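Local structure of tumor necrosis factor-inducible gene 6 protein (Homo sapiens, 2PF5) at residues A[46-60]-A[77-91]. The protein regulates extracellular matrix organisation, using its Link module, the part described here, to bind hyaluronan, and transfers heavy chains from inter-alpha-inhibitor to hyaluronan. Residues are numbered along the deposited sequence; the frame is centred on the assembly and turned at random. Where two conformers were deposited one is given.
Sequences VCAAGWMAKGRVGYP and DYGIRLNRSERWDAY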
# COMPACT_ATOMS: atom_id res chain seq x y z
N VAL A 46 -9.02 -1.27 3.55
CA VAL A 46 -8.94 0.12 3.06
C VAL A 46 -9.30 0.09 1.57
O VAL A 46 -8.71 -0.66 0.81
CB VAL A 46 -7.51 0.73 3.20
CG1 VAL A 46 -7.54 2.19 2.79
CG2 VAL A 46 -6.95 0.60 4.62
N CYS A 47 -10.28 0.90 1.17
CA CYS A 47 -10.65 0.94 -0.25
C CYS A 47 -9.83 2.02 -0.98
O CYS A 47 -10.37 3.04 -1.39
CB CYS A 47 -12.16 1.11 -0.44
SG CYS A 47 -12.65 0.71 -2.16
N ALA A 48 -8.53 1.78 -1.09
CA ALA A 48 -7.61 2.72 -1.73
C ALA A 48 -6.37 1.99 -2.20
O ALA A 48 -5.62 1.42 -1.38
CB ALA A 48 -7.23 3.87 -0.76
N ALA A 49 -6.13 2.02 -3.51
CA ALA A 49 -4.99 1.33 -4.08
C ALA A 49 -3.72 2.04 -3.58
O ALA A 49 -3.66 3.28 -3.56
CB ALA A 49 -5.07 1.38 -5.62
N GLY A 50 -2.72 1.26 -3.20
CA GLY A 50 -1.45 1.80 -2.76
C GLY A 50 -0.26 0.98 -3.22
O GLY A 50 -0.36 -0.23 -3.37
N TRP A 51 0.88 1.66 -3.38
CA TRP A 51 2.17 1.01 -3.56
C TRP A 51 2.55 0.11 -2.36
O TRP A 51 2.29 0.44 -1.19
CB TRP A 51 3.29 2.05 -3.75
CG TRP A 51 3.16 2.88 -5.01
CD1 TRP A 51 2.76 4.19 -5.10
CD2 TRP A 51 3.48 2.45 -6.35
NE1 TRP A 51 2.79 4.59 -6.44
CE2 TRP A 51 3.23 3.54 -7.21
CE3 TRP A 51 3.94 1.24 -6.89
CZ2 TRP A 51 3.46 3.47 -8.61
CZ3 TRP A 51 4.13 1.15 -8.30
CH2 TRP A 51 3.90 2.28 -9.13
N MET A 52 3.18 -1.01 -2.69
CA MET A 52 3.73 -1.91 -1.69
C MET A 52 5.06 -2.45 -2.19
O MET A 52 5.52 -2.03 -3.25
CB MET A 52 2.70 -3.00 -1.31
CG MET A 52 2.50 -4.08 -2.36
SD MET A 52 1.09 -5.22 -2.03
CE MET A 52 -0.19 -4.21 -2.62
N ALA A 53 5.68 -3.37 -1.46
CA ALA A 53 7.00 -3.84 -1.81
C ALA A 53 7.05 -4.36 -3.26
O ALA A 53 6.09 -4.93 -3.80
CB ALA A 53 7.47 -4.91 -0.85
N LYS A 54 8.19 -4.13 -3.89
CA LYS A 54 8.47 -4.62 -5.24
C LYS A 54 7.77 -3.83 -6.35
O LYS A 54 7.84 -4.19 -7.50
CB LYS A 54 8.13 -6.11 -5.36
CG LYS A 54 9.05 -7.04 -4.63
CD LYS A 54 8.73 -8.48 -4.96
CE LYS A 54 9.23 -8.87 -6.35
NZ LYS A 54 8.40 -9.87 -7.12
N GLY A 55 7.10 -2.76 -5.97
CA GLY A 55 6.30 -1.97 -6.88
C GLY A 55 4.94 -2.52 -7.27
O GLY A 55 4.37 -2.11 -8.25
N ARG A 56 4.43 -3.46 -6.49
CA ARG A 56 3.03 -3.85 -6.60
C ARG A 56 2.08 -2.75 -6.13
O ARG A 56 2.43 -1.99 -5.26
CB ARG A 56 2.78 -5.12 -5.80
CG ARG A 56 1.52 -5.86 -6.19
CD ARG A 56 1.39 -7.25 -5.61
NE ARG A 56 2.43 -8.14 -6.07
CZ ARG A 56 2.46 -8.66 -7.27
NH1 ARG A 56 1.48 -8.42 -8.11
NH2 ARG A 56 3.44 -9.46 -7.62
N VAL A 57 0.88 -2.70 -6.68
CA VAL A 57 -0.14 -1.80 -6.20
C VAL A 57 -1.35 -2.68 -5.89
O VAL A 57 -1.67 -3.57 -6.64
CB VAL A 57 -0.48 -0.72 -7.23
CG1 VAL A 57 -1.75 0.07 -6.82
CG2 VAL A 57 0.71 0.25 -7.39
N GLY A 58 -2.04 -2.41 -4.80
CA GLY A 58 -3.26 -3.15 -4.55
C GLY A 58 -3.94 -2.59 -3.32
O GLY A 58 -3.56 -1.54 -2.80
N TYR A 59 -4.97 -3.30 -2.85
CA TYR A 59 -5.64 -2.82 -1.62
C TYR A 59 -6.41 -3.95 -0.97
O TYR A 59 -6.92 -4.81 -1.67
CB TYR A 59 -6.56 -1.63 -1.88
CG TYR A 59 -7.68 -1.83 -2.88
CD1 TYR A 59 -8.97 -2.17 -2.46
CD2 TYR A 59 -7.47 -1.61 -4.25
CE1 TYR A 59 -10.03 -2.32 -3.37
CE2 TYR A 59 -8.54 -1.76 -5.18
CZ TYR A 59 -9.79 -2.11 -4.73
OH TYR A 59 -10.83 -2.25 -5.62
N PRO A 60 -6.50 -3.92 0.38
CA PRO A 60 -7.14 -5.03 1.08
C PRO A 60 -8.65 -4.89 1.28
O PRO A 60 -9.12 -3.85 1.80
CB PRO A 60 -6.41 -5.05 2.44
CG PRO A 60 -6.01 -3.64 2.70
CD PRO A 60 -5.88 -2.95 1.31
N ASP A 77 -5.40 -7.05 -6.70
CA ASP A 77 -4.02 -6.92 -7.17
C ASP A 77 -4.03 -6.05 -8.46
O ASP A 77 -4.61 -6.44 -9.45
CB ASP A 77 -3.44 -8.34 -7.44
CG ASP A 77 -2.03 -8.33 -8.06
OD1 ASP A 77 -1.21 -7.43 -7.72
OD2 ASP A 77 -1.73 -9.27 -8.83
N TYR A 78 -3.41 -4.87 -8.43
CA TYR A 78 -3.22 -4.08 -9.66
C TYR A 78 -1.87 -4.44 -10.29
O TYR A 78 -1.47 -3.86 -11.30
CB TYR A 78 -3.27 -2.58 -9.36
CG TYR A 78 -4.64 -1.97 -9.14
CD1 TYR A 78 -5.80 -2.75 -9.07
CD2 TYR A 78 -4.77 -0.59 -8.97
CE1 TYR A 78 -7.05 -2.17 -8.88
CE2 TYR A 78 -6.01 -0.00 -8.75
CZ TYR A 78 -7.14 -0.79 -8.71
OH TYR A 78 -8.37 -0.16 -8.52
N GLY A 79 -1.17 -5.41 -9.70
CA GLY A 79 0.08 -5.91 -10.26
C GLY A 79 1.32 -5.07 -9.98
O GLY A 79 1.24 -3.95 -9.51
N ILE A 80 2.49 -5.60 -10.32
CA ILE A 80 3.70 -4.77 -10.27
C ILE A 80 3.66 -3.90 -11.53
O ILE A 80 3.64 -4.44 -12.66
CB ILE A 80 4.96 -5.62 -10.24
CG1 ILE A 80 5.03 -6.40 -8.89
CG2 ILE A 80 6.23 -4.72 -10.46
CD1 ILE A 80 6.04 -7.52 -8.98
N ARG A 81 3.62 -2.59 -11.31
CA ARG A 81 3.36 -1.57 -12.33
C ARG A 81 4.63 -1.28 -13.11
O ARG A 81 5.69 -1.03 -12.54
CB ARG A 81 2.87 -0.27 -11.67
CG ARG A 81 1.68 -0.48 -10.62
CD ARG A 81 0.45 -1.11 -11.26
NE ARG A 81 -0.05 -0.32 -12.38
CZ ARG A 81 -0.80 -0.77 -13.39
NH1 ARG A 81 -1.13 0.07 -14.35
NH2 ARG A 81 -1.18 -2.06 -13.48
N LEU A 82 4.50 -1.32 -14.43
CA LEU A 82 5.62 -0.93 -15.28
C LEU A 82 6.03 0.53 -15.02
O LEU A 82 7.21 0.85 -14.89
CB LEU A 82 5.27 -1.17 -16.75
CG LEU A 82 6.53 -0.84 -17.55
CD1 LEU A 82 7.33 -2.06 -17.87
CD2 LEU A 82 6.13 -0.10 -18.76
N ASN A 83 5.04 1.42 -14.94
CA ASN A 83 5.30 2.84 -14.82
C ASN A 83 5.33 3.20 -13.34
O ASN A 83 4.28 3.28 -12.70
CB ASN A 83 4.21 3.63 -15.54
CG ASN A 83 4.40 5.13 -15.46
OD1 ASN A 83 5.35 5.64 -14.85
ND2 ASN A 83 3.45 5.85 -16.02
N ARG A 84 6.54 3.38 -12.80
CA ARG A 84 6.70 3.74 -11.36
C ARG A 84 6.42 5.20 -11.05
O ARG A 84 6.50 5.61 -9.88
CB ARG A 84 8.07 3.31 -10.81
CG ARG A 84 8.35 1.79 -10.95
CD ARG A 84 7.39 0.88 -10.24
NE ARG A 84 7.67 -0.53 -10.57
CZ ARG A 84 8.70 -1.24 -10.10
NH1 ARG A 84 9.56 -0.72 -9.22
NH2 ARG A 84 8.87 -2.49 -10.51
N SER A 85 6.04 5.98 -12.05
CA SER A 85 5.62 7.36 -11.82
C SER A 85 4.09 7.46 -11.73
O SER A 85 3.54 8.55 -11.59
CB SER A 85 6.21 8.34 -12.86
OG SER A 85 5.56 8.25 -14.11
N GLU A 86 3.41 6.31 -11.78
CA GLU A 86 1.98 6.33 -11.50
C GLU A 86 1.80 6.84 -10.07
O GLU A 86 2.69 6.62 -9.21
CB GLU A 86 1.36 4.94 -11.63
CG GLU A 86 1.20 4.47 -13.10
CD GLU A 86 0.60 3.07 -13.20
OE1 GLU A 86 0.29 2.48 -12.12
OE2 GLU A 86 0.46 2.55 -14.33
N ARG A 87 0.68 7.50 -9.79
CA ARG A 87 0.44 8.07 -8.44
C ARG A 87 -0.69 7.33 -7.70
O ARG A 87 -1.82 7.26 -8.17
CB ARG A 87 0.17 9.59 -8.51
CG ARG A 87 1.34 10.37 -9.11
CD ARG A 87 0.90 11.77 -9.43
NE ARG A 87 1.26 12.63 -8.31
CZ ARG A 87 0.84 13.87 -8.12
NH1 ARG A 87 1.28 14.53 -7.06
NH2 ARG A 87 -0.03 14.45 -8.95
N TRP A 88 -0.35 6.77 -6.55
CA TRP A 88 -1.27 5.95 -5.78
C TRP A 88 -1.06 6.33 -4.31
O TRP A 88 -0.36 7.29 -4.00
CB TRP A 88 -0.95 4.46 -5.98
CG TRP A 88 -1.17 3.94 -7.44
CD1 TRP A 88 -0.20 3.59 -8.35
CD2 TRP A 88 -2.43 3.73 -8.09
NE1 TRP A 88 -0.78 3.13 -9.52
CE2 TRP A 88 -2.15 3.22 -9.40
CE3 TRP A 88 -3.77 3.90 -7.71
CZ2 TRP A 88 -3.16 2.87 -10.30
CZ3 TRP A 88 -4.78 3.58 -8.61
CH2 TRP A 88 -4.47 3.06 -9.90
N ASP A 89 -1.62 5.54 -3.39
CA ASP A 89 -1.29 5.76 -2.00
C ASP A 89 -0.11 4.84 -1.63
O ASP A 89 0.62 4.37 -2.51
CB ASP A 89 -2.55 5.53 -1.13
CG ASP A 89 -3.58 6.63 -1.30
OD1 ASP A 89 -3.26 7.76 -1.77
OD2 ASP A 89 -4.75 6.37 -0.95
N ALA A 90 0.07 4.56 -0.34
CA ALA A 90 1.16 3.71 0.13
C ALA A 90 0.64 2.78 1.23
O ALA A 90 -0.17 3.19 2.05
CB ALA A 90 2.30 4.56 0.67
N TYR A 91 1.12 1.55 1.23
CA TYR A 91 0.94 0.60 2.34
C TYR A 91 2.28 0.40 3.00
O TYR A 91 3.23 -0.10 2.37
CB TYR A 91 0.29 -0.73 1.88
CG TYR A 91 -1.16 -0.50 1.64
CD1 TYR A 91 -1.63 -0.30 0.34
CD2 TYR A 91 -2.06 -0.38 2.72
CE1 TYR A 91 -2.98 -0.04 0.10
CE2 TYR A 91 -3.41 -0.10 2.50
CZ TYR A 91 -3.86 0.07 1.17
OH TYR A 91 -5.18 0.36 0.90
O HOH W 1 -10.41 -1.79 -8.36
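W51 and W88 meet edge-to-face, the edge of W88 turned to the face of W51, planes at 75°. Along W51, CB lies 3.7 Å from D89 O, and CD1 touches the same oxygen and W88 CB. NE1 makes only a weak bond to E86 O; its stronger acceptor is L14 O. W88 CD1 stands over the W51 face, 3.6 Å from W51 CE2; CZ2 reaches E86 O near the ring plane, and CH2 and CZ3 end against the aliphatic parts of R81 and R84. With chi1 at 169°, V57 CG1 lies over the five-membered ring of W88, a CH-pi contact, while CG2 joins W88 CD1 over the same W51 face. In this Link module, strand 50-51 runs parallel to 89-91 while 56-60 pairs antiparallel with 77-80. E86 is gripped side-on by R81 through NE and NH1, and E86 OE1 also accepts W88 NE1 at 2.9 Å, near the indole plane, which helps to hold that ring's rotation. Y91 OH donates to A48 O, 2.6 Å away in the carbonyl plane, beside V46 and P60. R56 NH1 lies 2.9 Å from D77 OD1, a salt bridge on the syn side close to the carboxylate plane; G79 N comes steeply from the plane's other side.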